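Local coordinates for hypothetical protein HP_0496 (PDB 2PZH) that hydrolyses the thioester bond of acyl-CoAs, favouring long-chain fatty acyl and benzoyl substrates, and may take part in phospholipid metabolism, at residues E43-R52 / N115-P125; V80-C90 / P101-G112. All coordinates share one frame; numbering follows the deposited sequence.

Contact 1: residues E43-R52 / N115-P125; sequences ENEEGVFVIR and NRSTYSPIAIP
Both terminal nitrogens of Arg-116 close end-on around one backbone oxygen: NH1 and NH2 each lie 2.8 Å from Asn-44 O and donate to it. The oxygen lies close to the guanidinium plane. NH1 also bonds Glu-43 OE1 at 3.2 Å, a salt bridge in which the nitrogen stands 36° out of the carboxylate plane. Arginine suits this place because its flat end can serve several acceptors, and its chain, extended from CG to NE, has the necessary reach. Further along strand 47-52, Val-50 CG1 rests 3.5 Å from Tyr-119 OH, while Phe-49 CE1 meets Ile-124 CG1 at 4.2 Å. In the second shell, the turn at 44-47 is held by Asn-44 N bonding to Gly-47 O (3.0 Å). The loop carrying Arg-116 is shaped by an Asx motif, Thr-118 N donating to Asn-115 OD1 at 3.1 Å. Two other subunits complete the network: Arg-116 NE pairs with Glu-15 of the second subunit, which together with Asn-44 O and Glu-43 OE1 sets the guanidinium's orientation, and Glu-43 OE2 bonds Tyr-9 of the third. The arginine's charge, shared between two carboxylates, therefore probably ties the strand turn to the tetramer interface.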
loop_
_atom_site.group_PDB
_atom_site.type_symbol
_atom_site.label_atom_id
_atom_site.label_comp_id
_atom_site.label_asym_id
_atom_site.label_seq_id
_atom_site.Cartn_x
_atom_site.Cartn_y
_atom_site.Cartn_z
ATOM N N GLU A 43 -11.775 12.666 -13.839
ATOM C CA GLU A 43 -12.961 11.885 -14.172
ATOM C C GLU A 43 -14.109 12.876 -14.276
ATOM O O GLU A 43 -14.005 13.999 -13.767
ATOM C CB GLU A 43 -13.247 10.853 -13.074
ATOM C CG GLU A 43 -13.193 11.425 -11.662
ATOM C CD GLU A 43 -13.575 10.419 -10.581
ATOM O OE1 GLU A 43 -14.791 10.185 -10.380
ATOM O OE2 GLU A 43 -12.664 9.887 -9.909
ATOM N N ASN A 44 -15.193 12.483 -14.937
ATOM C CA ASN A 44 -16.340 13.384 -15.086
ATOM C C ASN A 44 -17.692 12.674 -14.956
ATOM O O ASN A 44 -17.744 11.485 -14.630
ATOM C CB ASN A 44 -16.242 14.206 -16.383
ATOM C CG ASN A 44 -16.749 13.456 -17.604
ATOM O OD1 ASN A 44 -16.728 12.229 -17.652
ATOM N ND2 ASN A 44 -17.213 14.202 -18.605
ATOM N N GLU A 45 -18.774 13.409 -15.219
ATOM C CA GLU A 45 -20.137 12.940 -14.931
ATOM C C GLU A 45 -20.542 11.611 -15.588
ATOM O O GLU A 45 -21.401 10.900 -15.058
ATOM C CB GLU A 45 -21.173 14.033 -15.239
ATOM C CG GLU A 45 -21.947 13.858 -16.553
ATOM C CD GLU A 45 -21.178 14.322 -17.789
ATOM O OE1 GLU A 45 -20.009 14.750 -17.659
ATOM O OE2 GLU A 45 -21.751 14.258 -18.902
ATOM N N GLU A 46 -19.949 11.273 -16.731
ATOM C CA GLU A 46 -20.203 9.953 -17.328
ATOM C C GLU A 46 -18.982 9.274 -17.971
ATOM O O GLU A 46 -19.120 8.532 -18.947
ATOM C CB GLU A 46 -21.366 10.006 -18.321
ATOM C CG GLU A 46 -22.749 9.998 -17.676
ATOM C CD GLU A 46 -23.859 9.983 -18.706
ATOM O OE1 GLU A 46 -23.655 10.555 -19.803
ATOM O OE2 GLU A 46 -24.930 9.401 -18.422
ATOM N N GLY A 47 -17.794 9.507 -17.421
ATOM C CA GLY A 47 -16.613 8.843 -17.948
ATOM C C GLY A 47 -15.432 8.843 -17.005
ATOM O O GLY A 47 -15.353 9.665 -16.092
ATOM N N VAL A 48 -14.508 7.914 -17.250
ATOM C CA VAL A 48 -13.331 7.745 -16.414
ATOM C C VAL A 48 -12.169 7.230 -17.284
ATOM O O VAL A 48 -12.391 6.595 -18.321
ATOM C CB VAL A 48 -13.656 6.807 -15.217
ATOM C CG1 VAL A 48 -13.416 5.339 -15.584
ATOM C CG2 VAL A 48 -12.895 7.216 -13.974
ATOM N N PHE A 49 -10.930 7.535 -16.892
ATOM C CA PHE A 49 -9.773 7.027 -17.630
ATOM C C PHE A 49 -9.489 5.619 -17.187
ATOM O O PHE A 49 -9.615 5.302 -16.012
ATOM C CB PHE A 49 -8.526 7.876 -17.375
ATOM C CG PHE A 49 -8.522 9.170 -18.120
ATOM C CD1 PHE A 49 -8.172 9.204 -19.458
ATOM C CD2 PHE A 49 -8.883 10.353 -17.486
ATOM C CE1 PHE A 49 -8.174 10.399 -20.160
ATOM C CE2 PHE A 49 -8.890 11.559 -18.188
ATOM C CZ PHE A 49 -8.532 11.575 -19.519
ATOM N N VAL A 50 -9.113 4.765 -18.121
ATOM C CA VAL A 50 -8.756 3.410 -17.733
ATOM C C VAL A 50 -7.448 3.023 -18.369
ATOM O O VAL A 50 -7.233 3.210 -19.569
ATOM C CB VAL A 50 -9.854 2.370 -18.050
ATOM C CG1 VAL A 50 -11.101 2.668 -17.228
ATOM C CG2 VAL A 50 -10.166 2.330 -19.536
ATOM N N ILE A 51 -6.561 2.501 -17.534
ATOM C CA ILE A 51 -5.256 2.077 -17.981
ATOM C C ILE A 51 -5.413 0.833 -18.838
ATOM O O ILE A 51 -6.128 -0.107 -18.469
ATOM C CB ILE A 51 -4.304 1.896 -16.764
ATOM C CG1 ILE A 51 -2.885 1.538 -17.200
ATOM C CG2 ILE A 51 -4.882 0.909 -15.746
ATOM C CD1 ILE A 51 -1.840 2.034 -16.184
ATOM N N ARG A 52 -4.792 0.872 -20.013
ATOM C CA ARG A 52 -4.813 -0.231 -20.962
ATOM C C ARG A 52 -3.550 -1.057 -20.849
ATOM O O ARG A 52 -3.589 -2.276 -20.868
ATOM C CB ARG A 52 -4.889 0.288 -22.405
ATOM C CG ARG A 52 -6.122 1.085 -22.757
ATOM C CD ARG A 52 -7.361 0.245 -22.575
ATOM N NE ARG A 52 -8.508 0.851 -23.234
ATOM C CZ ARG A 52 -9.768 0.505 -23.001
ATOM N NH1 ARG A 52 -10.046 -0.440 -22.114
ATOM N NH2 ARG A 52 -10.748 1.121 -23.650
ATOM N N ASN A 115 -17.171 4.839 -20.493
ATOM C CA ASN A 115 -18.335 5.017 -19.627
ATOM C C ASN A 115 -18.191 4.116 -18.406
ATOM O O ASN A 115 -17.661 3.010 -18.510
ATOM C CB ASN A 115 -19.627 4.683 -20.377
ATOM C CG ASN A 115 -20.857 4.768 -19.489
ATOM O OD1 ASN A 115 -21.125 3.866 -18.686
ATOM N ND2 ASN A 115 -21.616 5.856 -19.630
ATOM N N ARG A 116 -18.666 4.578 -17.253
ATOM C CA ARG A 116 -18.508 3.806 -16.014
ATOM C C ARG A 116 -19.251 2.462 -16.032
ATOM O O ARG A 116 -18.653 1.410 -15.797
ATOM C CB ARG A 116 -18.946 4.629 -14.800
ATOM C CG ARG A 116 -17.944 5.674 -14.350
ATOM C CD ARG A 116 -18.377 6.295 -13.034
ATOM N NE ARG A 116 -17.538 7.428 -12.660
ATOM C CZ ARG A 116 -17.685 8.656 -13.145
ATOM N NH1 ARG A 116 -16.876 9.625 -12.743
ATOM N NH2 ARG A 116 -18.640 8.916 -14.030
ATOM N N SER A 117 -20.554 2.503 -16.291
ATOM C CA SER A 117 -21.350 1.281 -16.354
ATOM C C SER A 117 -20.849 0.370 -17.467
ATOM O O SER A 117 -20.258 -0.687 -17.211
ATOM C CB SER A 117 -22.826 1.611 -16.577
ATOM O OG SER A 117 -23.412 2.137 -15.398
ATOM N N THR A 118 -21.068 0.806 -18.704
ATOM C CA THR A 118 -20.760 0.007 -19.876
ATOM C C THR A 118 -19.284 -0.356 -20.025
ATOM O O THR A 118 -18.956 -1.417 -20.565
ATOM C CB THR A 118 -21.241 0.720 -21.161
ATOM O OG1 THR A 118 -22.671 0.818 -21.136
ATOM C CG2 THR A 118 -20.810 -0.048 -22.388
ATOM N N TYR A 119 -18.402 0.525 -19.558
ATOM C CA TYR A 119 -16.965 0.350 -19.744
ATOM C C TYR A 119 -16.620 0.405 -21.235
ATOM O O TYR A 119 -15.566 -0.058 -21.671
ATOM C CB TYR A 119 -16.509 -0.969 -19.119
ATOM C CG TYR A 119 -15.126 -0.916 -18.521
ATOM C CD1 TYR A 119 -14.915 -0.365 -17.264
ATOM C CD2 TYR A 119 -14.030 -1.417 -19.215
ATOM C CE1 TYR A 119 -13.641 -0.313 -16.713
ATOM C CE2 TYR A 119 -12.760 -1.376 -18.673
ATOM C CZ TYR A 119 -12.572 -0.826 -17.426
ATOM O OH TYR A 119 -11.310 -0.783 -16.891
ATOM N N SER A 120 -17.528 0.978 -22.016
ATOM C CA SER A 120 -17.353 1.076 -23.457
ATOM C C SER A 120 -16.489 2.280 -23.803
ATOM O O SER A 120 -16.601 3.320 -23.159
ATOM C CB SER A 120 -18.716 1.220 -24.140
ATOM O OG SER A 120 -18.609 1.033 -25.541
ATOM N N PRO A 121 -15.634 2.141 -24.830
ATOM C CA PRO A 121 -14.748 3.214 -25.274
ATOM C C PRO A 121 -15.512 4.433 -25.786
ATOM O O PRO A 121 -16.320 4.317 -26.717
ATOM C CB PRO A 121 -13.954 2.566 -26.419
ATOM C CG PRO A 121 -14.776 1.423 -26.868
ATOM C CD PRO A 121 -15.473 0.923 -25.643
ATOM N N ILE A 122 -15.269 5.582 -25.156
ATOM C CA ILE A 122 -15.792 6.859 -25.625
ATOM C C ILE A 122 -14.641 7.837 -25.844
ATOM O O ILE A 122 -13.495 7.559 -25.475
ATOM C CB ILE A 122 -16.831 7.465 -24.642
ATOM C CG1 ILE A 122 -16.200 7.722 -23.272
ATOM C CG2 ILE A 122 -18.054 6.536 -24.512
ATOM C CD1 ILE A 122 -17.116 8.412 -22.274
ATOM N N ALA A 123 -14.941 8.973 -26.467
ATOM C CA ALA A 123 -13.925 9.981 -26.730
ATOM C C ALA A 123 -13.466 10.602 -25.422
ATOM O O ALA A 123 -14.245 10.729 -24.474
ATOM C CB ALA A 123 -14.469 11.048 -27.660
ATOM N N ILE A 124 -12.192 10.983 -25.367
ATOM C CA ILE A 124 -11.693 11.759 -24.241
ATOM C C ILE A 124 -12.478 13.088 -24.230
ATOM O O ILE A 124 -12.675 13.695 -25.281
ATOM C CB ILE A 124 -10.163 11.980 -24.355
ATOM C CG1 ILE A 124 -9.424 10.647 -24.163
ATOM C CG2 ILE A 124 -9.679 12.993 -23.330
ATOM C CD1 ILE A 124 -7.974 10.651 -24.622
ATOM N N PRO A 125 -12.966 13.522 -23.051
ATOM C CA PRO A 125 -13.708 14.782 -23.014
ATOM C C PRO A 125 -12.870 15.924 -23.582
ATOM O O PRO A 125 -11.660 15.969 -23.352
ATOM C CB PRO A 125 -13.944 15.006 -21.522
ATOM C CG PRO A 125 -13.882 13.641 -20.914
ATOM C CD PRO A 125 -12.864 12.899 -21.719
#

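Contact 2: residues V80-C90 / P101-G112; sequences VFVVLFQEIYC and PFKVFASEIKFG
Phe-81 turns its ring under Lys-110 because its CG lies between the backbone N and the carbonyl carbon (chi1 74°), while the lysine chain runs extended until it bends at its last torsion (chi4 -88°). Lys-110 CE then sits over the ring centre, 3.7 Å from the centroid, and NZ makes a cation-pi contact with the same face. At the other end, Phe-102 adopts a similar first torsion (chi1 64°) and offers its face to Cys-90 CB, 3.6 Å from the ring centroid. Small, weakly polar cysteine fits closely here, its sulfur lying obliquely to the ring.

Between these ends, strands 81-90 and 102-112 form an antiparallel hairpin with paired bonds at Val-82/Phe-111, Leu-84/Ile-109 and Gln-86/Ser-107. A classic beta bulge shifts the register: Val-104 and Phe-105 both face Ile-88, whose O takes a bond from Val-104 N at 2.8 Å and only a weak one from Phe-105 N.

Leu-84 CD1 packs 3.4 Å from Phe-111 CE2, and Ile-88 CD1 lies 3.8 Å from Phe-105 CD2, on the face covered by helix 22-36, the sausage of the hot-dog fold. Gln-86 is a polar residue that suits this interior, since Arg-31, Thr-72 and Cys-27 O satisfy its amide. On the other face, Lys-103 CB lies over the Tyr-89 ring, and a water joins Glu-87 OE1 to Lys-103 NZ at 3.2 and 2.8 Å, the charges themselves being too far apart for a salt bridge. The helix-side face is thus mainly apolar, its amide satisfied, while the other carries lysines laid over aromatic rings and glutamates, beside apolar residues such as Val-83 and Ala-106.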
loop_
_atom_site.group_PDB
_atom_site.type_symbol
_atom_site.label_atom_id
_atom_site.label_comp_id
_atom_site.label_asym_id
_atom_site.label_seq_id
_atom_site.Cartn_x
_atom_site.Cartn_y
_atom_site.Cartn_z
ATOM N N VAL A 80 -9.626 8.877 -28.912
ATOM C CA VAL A 80 -10.079 7.795 -28.035
ATOM C C VAL A 80 -9.057 7.343 -26.969
ATOM O O VAL A 80 -9.402 6.600 -26.042
ATOM C CB VAL A 80 -10.513 6.573 -28.878
ATOM C CG1 VAL A 80 -11.222 5.536 -28.014
ATOM C CG2 VAL A 80 -11.425 7.031 -30.009
ATOM N N PHE A 81 -7.809 7.783 -27.093
ATOM C CA PHE A 81 -6.796 7.377 -26.120
ATOM C C PHE A 81 -5.635 8.360 -25.993
ATOM O O PHE A 81 -5.441 9.249 -26.835
ATOM C CB PHE A 81 -6.302 5.937 -26.396
ATOM C CG PHE A 81 -5.383 5.808 -27.587
ATOM C CD1 PHE A 81 -4.052 6.192 -27.504
ATOM C CD2 PHE A 81 -5.842 5.270 -28.780
ATOM C CE1 PHE A 81 -3.201 6.066 -28.584
ATOM C CE2 PHE A 81 -4.993 5.136 -29.869
ATOM C CZ PHE A 81 -3.668 5.535 -29.772
ATOM N N VAL A 82 -4.871 8.214 -24.917
ATOM C CA VAL A 82 -3.662 8.997 -24.756
ATOM C C VAL A 82 -2.535 8.096 -24.274
ATOM O O VAL A 82 -2.759 7.189 -23.465
ATOM C CB VAL A 82 -3.882 10.163 -23.768
ATOM C CG1 VAL A 82 -4.395 9.632 -22.406
ATOM C CG2 VAL A 82 -2.612 11.015 -23.633
ATOM N N VAL A 83 -1.332 8.332 -24.783
ATOM C CA VAL A 83 -0.174 7.615 -24.298
ATOM C C VAL A 83 0.770 8.608 -23.645
ATOM O O VAL A 83 1.146 9.621 -24.243
ATOM C CB VAL A 83 0.548 6.838 -25.419
ATOM C CG1 VAL A 83 1.773 6.122 -24.871
ATOM C CG2 VAL A 83 -0.405 5.837 -26.090
ATOM N N LEU A 84 1.155 8.313 -22.410
ATOM C CA LEU A 84 2.048 9.177 -21.658
ATOM C C LEU A 84 3.390 8.514 -21.448
ATOM O O LEU A 84 3.474 7.298 -21.225
ATOM C CB LEU A 84 1.467 9.499 -20.282
ATOM C CG LEU A 84 0.300 10.476 -20.189
ATOM C CD1 LEU A 84 -0.967 9.785 -20.544
ATOM C CD2 LEU A 84 0.193 11.046 -18.775
ATOM N N PHE A 85 4.445 9.316 -21.494
ATOM C CA PHE A 85 5.749 8.849 -21.094
ATOM C C PHE A 85 6.097 9.479 -19.757
ATOM O O PHE A 85 6.006 10.693 -19.601
ATOM C CB PHE A 85 6.813 9.230 -22.125
ATOM C CG PHE A 85 8.171 8.719 -21.783
ATOM C CD1 PHE A 85 8.362 7.371 -21.543
ATOM C CD2 PHE A 85 9.255 9.574 -21.692
ATOM C CE1 PHE A 85 9.603 6.875 -21.210
ATOM C CE2 PHE A 85 10.511 9.084 -21.364
ATOM C CZ PHE A 85 10.681 7.733 -21.127
ATOM N N GLN A 86 6.489 8.657 -18.791
ATOM C CA GLN A 86 6.865 9.185 -17.499
ATOM C C GLN A 86 8.196 8.621 -17.048
ATOM O O GLN A 86 8.412 7.402 -17.097
ATOM C CB GLN A 86 5.770 8.901 -16.448
ATOM C CG GLN A 86 4.461 9.649 -16.760
ATOM C CD GLN A 86 3.409 9.449 -15.712
ATOM O OE1 GLN A 86 2.732 8.424 -15.696
ATOM N NE2 GLN A 86 3.232 10.449 -14.842
ATOM N N GLU A 87 9.071 9.519 -16.611
ATOM C CA GLU A 87 10.380 9.139 -16.094
ATOM C C GLU A 87 10.535 9.656 -14.692
ATOM O O GLU A 87 10.091 10.762 -14.366
ATOM C CB GLU A 87 11.503 9.734 -16.952
ATOM C CG GLU A 87 11.679 9.052 -18.289
ATOM C CD GLU A 87 12.899 9.580 -19.048
ATOM O OE1 GLU A 87 13.439 8.838 -19.893
ATOM O OE2 GLU A 87 13.311 10.731 -18.808
ATOM N N ILE A 88 11.212 8.876 -13.860
ATOM C CA ILE A 88 11.463 9.289 -12.494
ATOM C C ILE A 88 12.962 9.409 -12.296
ATOM O O ILE A 88 13.713 8.477 -12.588
ATOM C CB ILE A 88 10.864 8.265 -11.474
ATOM C CG1 ILE A 88 9.355 8.101 -11.727
ATOM C CG2 ILE A 88 11.212 8.637 -10.023
ATOM C CD1 ILE A 88 8.657 7.123 -10.780
ATOM N N TYR A 89 13.384 10.561 -11.791
ATOM C CA TYR A 89 14.772 10.799 -11.450
ATOM C C TYR A 89 14.913 11.087 -9.971
ATOM O O TYR A 89 14.098 11.833 -9.397
ATOM C CB TYR A 89 15.304 12.013 -12.207
ATOM C CG TYR A 89 15.759 11.716 -13.618
ATOM C CD1 TYR A 89 14.851 11.481 -14.644
ATOM C CD2 TYR A 89 17.116 11.686 -13.918
ATOM C CE1 TYR A 89 15.311 11.213 -15.956
ATOM C CE2 TYR A 89 17.569 11.433 -15.187
ATOM C CZ TYR A 89 16.681 11.201 -16.202
ATOM O OH TYR A 89 17.233 10.951 -17.461
ATOM N N CYS A 90 15.966 10.559 -9.358
ATOM C CA CYS A 90 16.299 10.983 -8.009
ATOM C C CYS A 90 17.014 12.299 -8.127
ATOM O O CYS A 90 18.030 12.376 -8.833
ATOM C CB CYS A 90 17.235 10.001 -7.302
ATOM S SG CYS A 90 17.697 10.590 -5.675
ATOM N N PRO A 101 21.390 14.392 -10.867
ATOM C CA PRO A 101 20.157 13.587 -10.886
ATOM C C PRO A 101 20.347 12.275 -11.657
ATOM O O PRO A 101 21.033 12.249 -12.692
ATOM C CB PRO A 101 19.151 14.498 -11.589
ATOM C CG PRO A 101 19.663 15.906 -11.335
ATOM C CD PRO A 101 21.169 15.753 -11.400
ATOM N N PHE A 102 19.765 11.194 -11.140
ATOM C CA PHE A 102 19.911 9.886 -11.787
ATOM C C PHE A 102 18.563 9.218 -12.045
ATOM O O PHE A 102 17.655 9.321 -11.230
ATOM C CB PHE A 102 20.897 8.970 -11.032
ATOM C CG PHE A 102 20.482 8.576 -9.622
ATOM C CD1 PHE A 102 19.603 7.516 -9.411
ATOM C CD2 PHE A 102 21.002 9.231 -8.511
ATOM C CE1 PHE A 102 19.240 7.112 -8.141
ATOM C CE2 PHE A 102 20.634 8.840 -7.199
ATOM C CZ PHE A 102 19.743 7.788 -7.012
ATOM N N LYS A 103 18.448 8.551 -13.188
ATOM C CA LYS A 103 17.196 7.912 -13.568
ATOM C C LYS A 103 16.944 6.680 -12.722
ATOM O O LYS A 103 17.851 5.886 -12.481
ATOM C CB LYS A 103 17.210 7.513 -15.040
ATOM C CG LYS A 103 15.843 7.129 -15.566
ATOM C CD LYS A 103 15.793 7.187 -17.083
ATOM C CE LYS A 103 16.893 6.371 -17.721
ATOM N NZ LYS A 103 16.677 6.328 -19.219
ATOM N N VAL A 104 15.695 6.531 -12.297
ATOM C CA VAL A 104 15.272 5.440 -11.430
ATOM C C VAL A 104 14.285 4.493 -12.138
ATOM O O VAL A 104 14.267 3.293 -11.882
ATOM C CB VAL A 104 14.656 6.036 -10.145
ATOM C CG1 VAL A 104 13.920 4.978 -9.313
ATOM C CG2 VAL A 104 15.746 6.711 -9.308
ATOM N N PHE A 105 13.469 5.043 -13.035
ATOM C CA PHE A 105 12.323 4.335 -13.582
ATOM C C PHE A 105 11.827 5.100 -14.789
ATOM O O PHE A 105 11.881 6.333 -14.802
ATOM C CB PHE A 105 11.231 4.316 -12.502
ATOM C CG PHE A 105 9.929 3.661 -12.916
ATOM C CD1 PHE A 105 9.769 2.286 -12.799
ATOM C CD2 PHE A 105 8.859 4.423 -13.395
ATOM C CE1 PHE A 105 8.570 1.662 -13.172
ATOM C CE2 PHE A 105 7.644 3.824 -13.735
ATOM C CZ PHE A 105 7.503 2.427 -13.633
ATOM N N ALA A 106 11.366 4.374 -15.799
ATOM C CA ALA A 106 10.636 5.008 -16.891
ATOM C C ALA A 106 9.425 4.161 -17.229
ATOM O O ALA A 106 9.451 2.933 -17.070
ATOM C CB ALA A 106 11.519 5.181 -18.114
ATOM N N SER A 107 8.359 4.800 -17.688
ATOM C CA SER A 107 7.213 4.035 -18.172
ATOM C C SER A 107 6.570 4.685 -19.382
ATOM O O SER A 107 6.712 5.883 -19.620
ATOM C CB SER A 107 6.171 3.827 -17.079
ATOM O OG SER A 107 5.677 5.055 -16.575
ATOM N N GLU A 108 5.877 3.869 -20.155
ATOM C CA GLU A 108 5.012 4.357 -21.191
ATOM C C GLU A 108 3.695 3.711 -20.881
ATOM O O GLU A 108 3.621 2.491 -20.768
ATOM C CB GLU A 108 5.498 3.895 -22.564
ATOM C CG GLU A 108 4.594 4.345 -23.690
ATOM C CD GLU A 108 5.111 3.933 -25.066
ATOM O OE1 GLU A 108 6.322 4.099 -25.329
ATOM O OE2 GLU A 108 4.288 3.477 -25.890
ATOM N N ILE A 109 2.662 4.527 -20.736
ATOM C CA ILE A 109 1.364 4.035 -20.300
ATOM C C ILE A 109 0.279 4.551 -21.219
ATOM O O ILE A 109 0.232 5.752 -21.521
ATOM C CB ILE A 109 1.074 4.485 -18.862
ATOM C CG1 ILE A 109 2.237 4.057 -17.956
ATOM C CG2 ILE A 109 -0.263 3.894 -18.381
ATOM C CD1 ILE A 109 2.281 4.747 -16.606
ATOM N N LYS A 110 -0.589 3.641 -21.652
ATOM C CA LYS A 110 -1.707 3.971 -22.525
ATOM C C LYS A 110 -3.017 3.931 -21.738
ATOM O O LYS A 110 -3.257 3.003 -20.969
ATOM C CB LYS A 110 -1.759 2.978 -23.684
ATOM C CG LYS A 110 -2.884 3.209 -24.692
ATOM C CD LYS A 110 -2.707 2.265 -25.889
ATOM C CE LYS A 110 -3.722 2.523 -26.981
ATOM N NZ LYS A 110 -4.961 1.739 -26.763
ATOM N N PHE A 111 -3.831 4.964 -21.918
ATOM C CA PHE A 111 -5.116 5.087 -21.247
ATOM C C PHE A 111 -6.204 5.207 -22.300
ATOM O O PHE A 111 -5.991 5.819 -23.343
ATOM C CB PHE A 111 -5.157 6.340 -20.376
ATOM C CG PHE A 111 -4.064 6.408 -19.364
ATOM C CD1 PHE A 111 -4.255 5.932 -18.083
ATOM C CD2 PHE A 111 -2.832 6.960 -19.701
ATOM C CE1 PHE A 111 -3.226 5.989 -17.163
ATOM C CE2 PHE A 111 -1.811 7.020 -18.797
ATOM C CZ PHE A 111 -2.007 6.538 -17.520
ATOM N N GLY A 112 -7.358 4.619 -22.025
ATOM C CA GLY A 112 -8.561 4.891 -22.802
ATOM C C GLY A 112 -9.517 5.679 -21.925
ATOM O O GLY A 112 -9.271 5.846 -20.737
HETATM O O HOH W 1 14.127 5.739 -20.108
#

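Strand 102-114 links the two contacts, lying between strands 81-92 and 47-58 in the antiparallel sheet. Although the contact centres are 21 Å apart, the two meet directly: Arg-52 N to Lys-110 O and Val-50 O to Gly-112 N, both 2.8 Å, are probable hydrogen bonds. Ile-51 CD1 packs 3.3 Å from Ile-109 CG2, and Ile-124 CD1 lies 3.5 Å from Phe-81 C. Along the chain, both strands of contact 2 fall in sequence between the two segments of contact 1. Asp-13 of the same chain, the predicted active-site residue, lies about 12 Å from Val-104, between side chains; contact 1 is away from the site, at the surface, where other subunits join.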